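Local coordinates for protein polymeric immunoglobulin receptor (Mus musculus, PDB 4NOF) that probably binds polymeric immunoglobulins for transport across epithelia into secretions, represented here by its second V-type immunoglobulin domain, at residues H11-D16 / V21-P26; S37-K40 / S45-L48; A64-K69 / T74-N79. One frame throughout, in Å; residues are numbered along the deposited sequence.

Contact 1. Residues H11-D16 / V21-P26; sequences HVYTKD and VTIECP
Tyr13 bridges the strands 11-16 and 21-26, which belong to the two different sheets of the V-set sandwich. Their axes come no nearer than 8.7 Å, and the ring of Tyr13 does most of the spanning. Its CG stands anti to the carbonyl carbon (chi1 -64°), which sends the ring across to 21-26. At the root, Tyr13 CB lies 3.9 Å from Val21 CG2; further out, Tyr13 CD2 approaches the same methyl, Val21 CG2, at 3.7 Å. Lys15, two residues on and on the same side of the strand, lays its CG against the CB of Val21. Midway along the ring, Tyr13 CE2 is 3.5 Å from Thr22 O, and Tyr13 CZ passes the CA of Ile23. At the tip, Tyr13 OH accepts a hydrogen bond from Glu24 N at 3.0 Å, almost straight with 172° at the hydrogen. Tyr13 OH also lies 2.8 Å from the oxygen of water 1. That water donates in turn to the carbonyl oxygen of Glu24. An alanine in place of Tyr13 would probably leave the Glu24 amide without this acceptor and open a gap beside Val21. Strand 21-26 is outermost in its sheet, whereas 11-16 runs parallel to 102-111 in the other. Phenol and water therefore meet the N-H and C=O of Glu24 much as a neighbouring strand would, tying one sheet's edge to the other by a polar bridge.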
# COMPACT_ATOMS: atom_id res chain seq x y z
N HIS A 11 -6.28 0.61 8.48
CA HIS A 11 -5.09 0.46 9.31
C HIS A 11 -4.24 1.72 9.18
O HIS A 11 -3.78 2.04 8.09
CB HIS A 11 -4.27 -0.76 8.89
CG HIS A 11 -3.19 -1.13 9.87
ND1 HIS A 11 -3.17 -2.35 10.52
CD2 HIS A 11 -2.10 -0.46 10.31
CE1 HIS A 11 -2.11 -2.41 11.32
NE2 HIS A 11 -1.44 -1.27 11.21
N VAL A 12 -4.00 2.39 10.31
CA VAL A 12 -3.21 3.60 10.33
C VAL A 12 -1.76 3.29 10.73
O VAL A 12 -1.52 2.59 11.72
CB VAL A 12 -3.79 4.63 11.33
CG1 VAL A 12 -2.95 5.89 11.35
CG2 VAL A 12 -5.22 4.98 10.95
N TYR A 13 -0.82 3.81 9.94
CA TYR A 13 0.61 3.80 10.23
C TYR A 13 1.09 5.24 10.44
O TYR A 13 0.76 6.13 9.67
CB TYR A 13 1.37 3.21 9.02
CG TYR A 13 1.06 1.77 8.71
CD1 TYR A 13 0.05 1.43 7.85
CD2 TYR A 13 1.79 0.73 9.29
CE1 TYR A 13 -0.23 0.12 7.54
CE2 TYR A 13 1.51 -0.60 9.00
CZ TYR A 13 0.50 -0.90 8.11
OH TYR A 13 0.20 -2.21 7.81
N THR A 14 1.88 5.48 11.48
CA THR A 14 2.34 6.81 11.81
C THR A 14 3.87 6.75 11.85
O THR A 14 4.45 5.93 12.60
CB THR A 14 1.78 7.28 13.18
OG1 THR A 14 0.35 7.29 13.15
CG2 THR A 14 2.25 8.66 13.55
N LYS A 15 4.52 7.54 11.01
CA LYS A 15 5.97 7.52 10.89
C LYS A 15 6.53 8.94 10.78
O LYS A 15 5.90 9.84 10.24
CB LYS A 15 6.39 6.75 9.66
CG LYS A 15 6.08 5.26 9.69
CD LYS A 15 6.90 4.48 10.71
CE LYS A 15 6.37 3.07 10.86
NZ LYS A 15 7.16 2.27 11.84
N ASP A 16 7.74 9.13 11.29
CA ASP A 16 8.47 10.38 11.07
C ASP A 16 9.01 10.50 9.64
O ASP A 16 9.36 9.51 9.01
CB ASP A 16 9.66 10.45 12.03
CG ASP A 16 9.26 10.81 13.43
OD1 ASP A 16 8.06 11.11 13.70
OD2 ASP A 16 10.20 10.82 14.27
N VAL A 21 8.24 2.51 6.19
CA VAL A 21 7.07 1.82 6.66
C VAL A 21 6.90 0.55 5.87
O VAL A 21 7.14 0.53 4.66
CB VAL A 21 5.79 2.69 6.57
CG1 VAL A 21 5.45 3.10 5.13
CG2 VAL A 21 4.62 1.98 7.20
N THR A 22 6.49 -0.51 6.56
CA THR A 22 6.09 -1.74 5.91
C THR A 22 4.60 -1.89 6.03
O THR A 22 4.06 -2.12 7.11
CB THR A 22 6.79 -2.98 6.51
OG1 THR A 22 8.20 -2.83 6.33
CG2 THR A 22 6.31 -4.25 5.78
N ILE A 23 3.90 -1.75 4.90
CA ILE A 23 2.44 -1.86 4.82
C ILE A 23 2.06 -3.33 4.60
O ILE A 23 2.59 -3.97 3.71
CB ILE A 23 1.89 -1.01 3.65
CG1 ILE A 23 2.21 0.47 3.87
CG2 ILE A 23 0.38 -1.23 3.46
CD1 ILE A 23 1.94 1.34 2.66
N GLU A 24 1.15 -3.84 5.42
CA GLU A 24 0.64 -5.19 5.34
C GLU A 24 -0.66 -5.23 4.54
O GLU A 24 -1.65 -4.52 4.86
CB GLU A 24 0.37 -5.73 6.74
CG GLU A 24 -0.01 -7.20 6.74
CD GLU A 24 -0.01 -7.81 8.14
OE1 GLU A 24 1.05 -7.74 8.81
OE2 GLU A 24 -1.05 -8.36 8.55
N CYS A 25 -0.70 -6.08 3.52
CA CYS A 25 -1.84 -6.21 2.62
C CYS A 25 -2.37 -7.65 2.66
O CYS A 25 -1.88 -8.51 1.92
CB CYS A 25 -1.42 -5.87 1.19
SG CYS A 25 -0.90 -4.14 1.00
N PRO A 26 -3.36 -7.91 3.52
CA PRO A 26 -3.97 -9.24 3.58
C PRO A 26 -4.88 -9.55 2.41
O PRO A 26 -5.48 -8.66 1.83
CB PRO A 26 -4.81 -9.22 4.88
CG PRO A 26 -4.75 -7.84 5.42
CD PRO A 26 -3.96 -6.96 4.47
O HOH W 1 -2.36 -2.86 6.84

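Contact 2. Residues S37-K40 / S45-L48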
# COMPACT_ATOMS: atom_id res chain seq x y z
N SER A 37 -1.22 -5.23 -5.72
CA SER A 37 -0.91 -3.83 -5.99
C SER A 37 -1.15 -2.98 -4.76
O SER A 37 -1.94 -3.34 -3.87
CB SER A 37 -1.76 -3.29 -7.15
OG SER A 37 -3.14 -3.21 -6.86
N LEU A 38 -0.47 -1.84 -4.72
CA LEU A 38 -0.79 -0.76 -3.80
C LEU A 38 -1.04 0.49 -4.62
O LEU A 38 -0.26 0.80 -5.54
CB LEU A 38 0.36 -0.51 -2.82
CG LEU A 38 0.14 0.52 -1.70
CD1 LEU A 38 -0.87 0.01 -0.69
CD2 LEU A 38 1.46 0.88 -1.02
N CYS A 39 -2.13 1.20 -4.31
CA CYS A 39 -2.39 2.48 -4.93
C CYS A 39 -2.70 3.55 -3.88
O CYS A 39 -3.04 3.25 -2.74
CB CYS A 39 -3.53 2.38 -5.93
SG CYS A 39 -5.15 1.97 -5.27
N LYS A 40 -2.54 4.81 -4.29
CA LYS A 40 -2.71 5.95 -3.40
C LYS A 40 -3.98 6.67 -3.80
O LYS A 40 -4.18 6.99 -4.97
CB LYS A 40 -1.52 6.91 -3.47
CG LYS A 40 -1.57 8.00 -2.39
CD LYS A 40 -0.31 8.81 -2.31
CE LYS A 40 -0.19 9.69 -1.05
NZ LYS A 40 -1.25 10.68 -0.95
N SER A 45 -9.78 9.03 -7.75
CA SER A 45 -8.79 8.19 -8.43
C SER A 45 -7.93 7.45 -7.40
O SER A 45 -7.73 7.92 -6.29
CB SER A 45 -7.87 9.06 -9.30
OG SER A 45 -8.55 9.70 -10.37
N CYS A 46 -7.46 6.26 -7.78
CA CYS A 46 -6.40 5.60 -7.01
C CYS A 46 -5.26 5.41 -8.00
O CYS A 46 -5.41 4.73 -9.01
CB CYS A 46 -6.84 4.27 -6.37
SG CYS A 46 -5.97 3.78 -4.83
N GLU A 47 -4.15 6.07 -7.71
CA GLU A 47 -2.96 6.08 -8.57
C GLU A 47 -2.03 4.91 -8.16
O GLU A 47 -1.69 4.77 -7.00
CB GLU A 47 -2.27 7.44 -8.35
CG GLU A 47 -0.83 7.66 -8.84
CD GLU A 47 -0.24 9.01 -8.38
OE1 GLU A 47 -0.70 9.58 -7.35
OE2 GLU A 47 0.73 9.51 -9.03
N LEU A 48 -1.58 4.13 -9.13
CA LEU A 48 -0.59 3.07 -8.84
C LEU A 48 0.63 3.58 -8.08
O LEU A 48 1.22 4.61 -8.42
CB LEU A 48 -0.16 2.38 -10.14
CG LEU A 48 0.81 1.20 -10.07
CD1 LEU A 48 0.27 0.11 -9.19
CD2 LEU A 48 0.99 0.62 -11.46
O HOH W 2 -3.29 9.79 -5.87
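Cys39 and Cys46 are joined by a disulfide across the hairpin of strands 36-41 and 46-51, the C-C' pair of the V-set fold. This link is additional to the sandwich disulfide Cys25-Cys93. Cys39 SG and Cys46 SG are 2.0 Å apart, with 90° about the S-S bond, in the conformer described; both cysteines have a second one, so the exact torsion is tentative. The bridge runs diagonally, because Cys39 is in register with Leu48 as a non-hydrogen-bonded pair, while Lys40 faces Glu47. Packing is tightest here: Lys40 N donates to Glu47 O at 2.8 Å, and Glu47 N returns a bond to Lys40 O at 2.9 Å. The Cys46 CA also brings its hydrogen to the Lys40 O, which thus receives the Glu47 N-H and the Cys46 CA-H from the same side, and water 2 from another. Toward Ser37 the contact slackens, and Leu48 CD1 merely reaches Leu38 O at 3.8 Å. The outer side is looser still. Lys40 and Glu47 share a face, yet Lys40 NZ stays 6.5 Å from Glu47 OE1 and bonds instead to the Ala88 O. Glu47, with CG anti to its amide nitrogen, carries its carboxylate to the surface, where OE2 is weakly bonded to Asn57 and water 2 donates to Glu47 OE1 at 3.0 Å and to Lys40 O at 3.1 Å.

Contact 3. Residues A64-K69 / T74-N79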
# COMPACT_ATOMS: atom_id res chain seq x y z
N ALA A 64 10.11 1.91 -3.03
CA ALA A 64 9.03 1.00 -2.77
C ALA A 64 9.41 -0.41 -3.22
O ALA A 64 10.00 -0.60 -4.28
CB ALA A 64 7.76 1.45 -3.50
N LYS A 65 9.08 -1.39 -2.40
CA LYS A 65 9.33 -2.77 -2.76
C LYS A 65 8.14 -3.60 -2.29
O LYS A 65 7.60 -3.38 -1.18
CB LYS A 65 10.62 -3.27 -2.13
CG LYS A 65 11.88 -2.54 -2.62
CD LYS A 65 12.18 -2.84 -4.09
CE LYS A 65 13.44 -2.13 -4.59
NZ LYS A 65 13.45 -0.65 -4.36
N LEU A 66 7.73 -4.52 -3.15
CA LEU A 66 6.59 -5.38 -2.89
C LEU A 66 7.09 -6.81 -2.78
O LEU A 66 7.79 -7.28 -3.68
CB LEU A 66 5.58 -5.28 -4.02
CG LEU A 66 4.19 -5.88 -3.81
CD1 LEU A 66 3.12 -5.25 -4.70
CD2 LEU A 66 4.21 -7.39 -4.08
N PHE A 67 6.73 -7.48 -1.70
CA PHE A 67 7.24 -8.85 -1.46
C PHE A 67 6.28 -9.64 -0.59
O PHE A 67 5.36 -9.08 0.02
CB PHE A 67 8.62 -8.80 -0.84
CG PHE A 67 8.68 -8.03 0.46
CD1 PHE A 67 8.88 -6.65 0.46
CD2 PHE A 67 8.51 -8.66 1.68
CE1 PHE A 67 8.92 -5.94 1.65
CE2 PHE A 67 8.58 -7.97 2.85
CZ PHE A 67 8.77 -6.61 2.86
N MET A 68 6.54 -10.93 -0.53
CA MET A 68 5.92 -11.84 0.42
C MET A 68 7.00 -12.44 1.35
O MET A 68 8.19 -12.17 1.19
CB MET A 68 5.08 -12.87 -0.30
CG MET A 68 3.81 -12.27 -0.93
SD MET A 68 2.78 -13.37 -1.88
CE MET A 68 1.97 -14.29 -0.57
N LYS A 69 6.55 -13.16 2.38
CA LYS A 69 7.48 -13.71 3.38
C LYS A 69 7.18 -15.17 3.63
O LYS A 69 6.03 -15.56 3.76
CB LYS A 69 7.32 -13.01 4.71
CG LYS A 69 7.79 -11.57 4.75
CD LYS A 69 9.29 -11.43 4.83
CE LYS A 69 9.80 -11.71 6.24
NZ LYS A 69 11.19 -11.21 6.41
N THR A 74 -1.10 -15.68 2.39
CA THR A 74 -2.30 -14.83 2.52
C THR A 74 -2.02 -13.36 2.83
O THR A 74 -2.90 -12.64 3.25
CB THR A 74 -3.24 -15.34 3.63
OG1 THR A 74 -2.60 -15.25 4.90
CG2 THR A 74 -3.67 -16.76 3.36
N VAL A 75 -0.78 -12.91 2.62
CA VAL A 75 -0.44 -11.52 2.90
C VAL A 75 0.73 -11.13 2.01
O VAL A 75 1.64 -11.94 1.80
CB VAL A 75 -0.08 -11.26 4.39
CG1 VAL A 75 1.18 -11.99 4.78
CG2 VAL A 75 0.08 -9.79 4.65
N PHE A 76 0.69 -9.91 1.47
CA PHE A 76 1.87 -9.32 0.86
C PHE A 76 2.19 -8.02 1.54
O PHE A 76 1.41 -7.49 2.36
CB PHE A 76 1.79 -9.18 -0.66
CG PHE A 76 0.81 -8.14 -1.16
CD1 PHE A 76 -0.53 -8.47 -1.35
CD2 PHE A 76 1.25 -6.84 -1.51
CE1 PHE A 76 -1.42 -7.51 -1.84
CE2 PHE A 76 0.35 -5.89 -2.01
CZ PHE A 76 -0.99 -6.24 -2.16
N TYR A 77 3.39 -7.53 1.25
CA TYR A 77 3.93 -6.37 1.94
C TYR A 77 4.46 -5.39 0.93
O TYR A 77 4.97 -5.77 -0.11
CB TYR A 77 5.05 -6.74 2.89
CG TYR A 77 4.66 -7.76 3.93
CD1 TYR A 77 4.06 -7.36 5.13
CD2 TYR A 77 4.83 -9.11 3.69
CE1 TYR A 77 3.69 -8.31 6.10
CE2 TYR A 77 4.45 -10.07 4.66
CZ TYR A 77 3.89 -9.66 5.84
OH TYR A 77 3.52 -10.61 6.80
N VAL A 78 4.30 -4.11 1.26
CA VAL A 78 4.99 -3.04 0.54
C VAL A 78 5.79 -2.18 1.49
O VAL A 78 5.24 -1.59 2.42
CB VAL A 78 4.02 -2.15 -0.26
CG1 VAL A 78 4.78 -1.07 -0.98
CG2 VAL A 78 3.23 -3.01 -1.25
N ASN A 79 7.11 -2.17 1.32
CA ASN A 79 7.94 -1.29 2.11
C ASN A 79 8.12 -0.02 1.35
O ASN A 79 8.46 -0.06 0.18
CB ASN A 79 9.31 -1.90 2.44
CG ASN A 79 10.09 -1.01 3.41
OD1 ASN A 79 10.92 -0.24 2.97
ND2 ASN A 79 9.76 -1.05 4.69
O HOH W 3 3.73 -13.53 2.97
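Phe67 and Tyr77 face each other across the antiparallel hairpin of strands 64-67 and 75-80, the D and E strands of the V-set sandwich. Their rings lie on one side of the sheet, with planes 25° apart, but are slid so far along each other that they barely overlap, the Phe67 and Tyr77 centroids being 5.7 Å apart. The closer engagement is a CH-pi contact: the Tyr77 CB sits over one face of the Phe67 ring, 3.9 Å from its centroid. Phe67 reaches this place with CG between its backbone N and carbonyl carbon (chi1 57°), a rotation that folds the ring back over the partner strand. Asn79 closes the row, its CB meeting the ring's edge 4.1 Å from the Phe67 CE1, while its amide ND2 turns to Thr22 and Asn20. At the other end, Lys69 crosses Tyr77 at about a right angle, with the Lys69 CG 3.7 Å from the Tyr77 CE2. The other face carries Leu66 and Val78, with Phe76 beside them. There the Leu66 CG comes to 3.9 Å from the Phe76 CD2, and the Val78 CG2 also lies against the Leu66 CG. Phe76 and Val78 are buried in the sandwich, reaching Lys36, Leu38 and Ile50, while Met68 covers Phe76 from the exposed end, the Met68 CG 3.7 Å from the Phe76 CB. Backbone bonds fix this alignment in the pairs Lys65-Asn79 and Phe67-Tyr77; the Tyr77 N reaches the Phe67 O at 2.8 Å. Past the last of these pairs a water comes between the segments: water 3 accepts a hydrogen bond from the Lys69 N at 2.9 Å and probably donates to the Val75 O.

Overall arrangement
The three contacts follow one another along the chain of a single V-set domain. Contact 2 lies in the five-stranded sheet, which contact 1 also reaches through strand 11-16; contact 3 lies in the three-stranded one, with strand 21-26 of contact 1. Contacts 1 and 3 have centres about 12 Å apart, and the Cys25 N lies 2.8 Å from the Phe76 O, a probable hydrogen bond. The centre of contact 2 is about 15 Å from each of the others. It meets them in the sandwich interior, where the Leu38 CD2 is 3.7 Å from the Ile23 CD1 and 3.9 Å from the Val78 CG1. A bound N-acetylglucosamine lies about 4 Å from the Lys15 side chain and about 6 Å from that of Asn79.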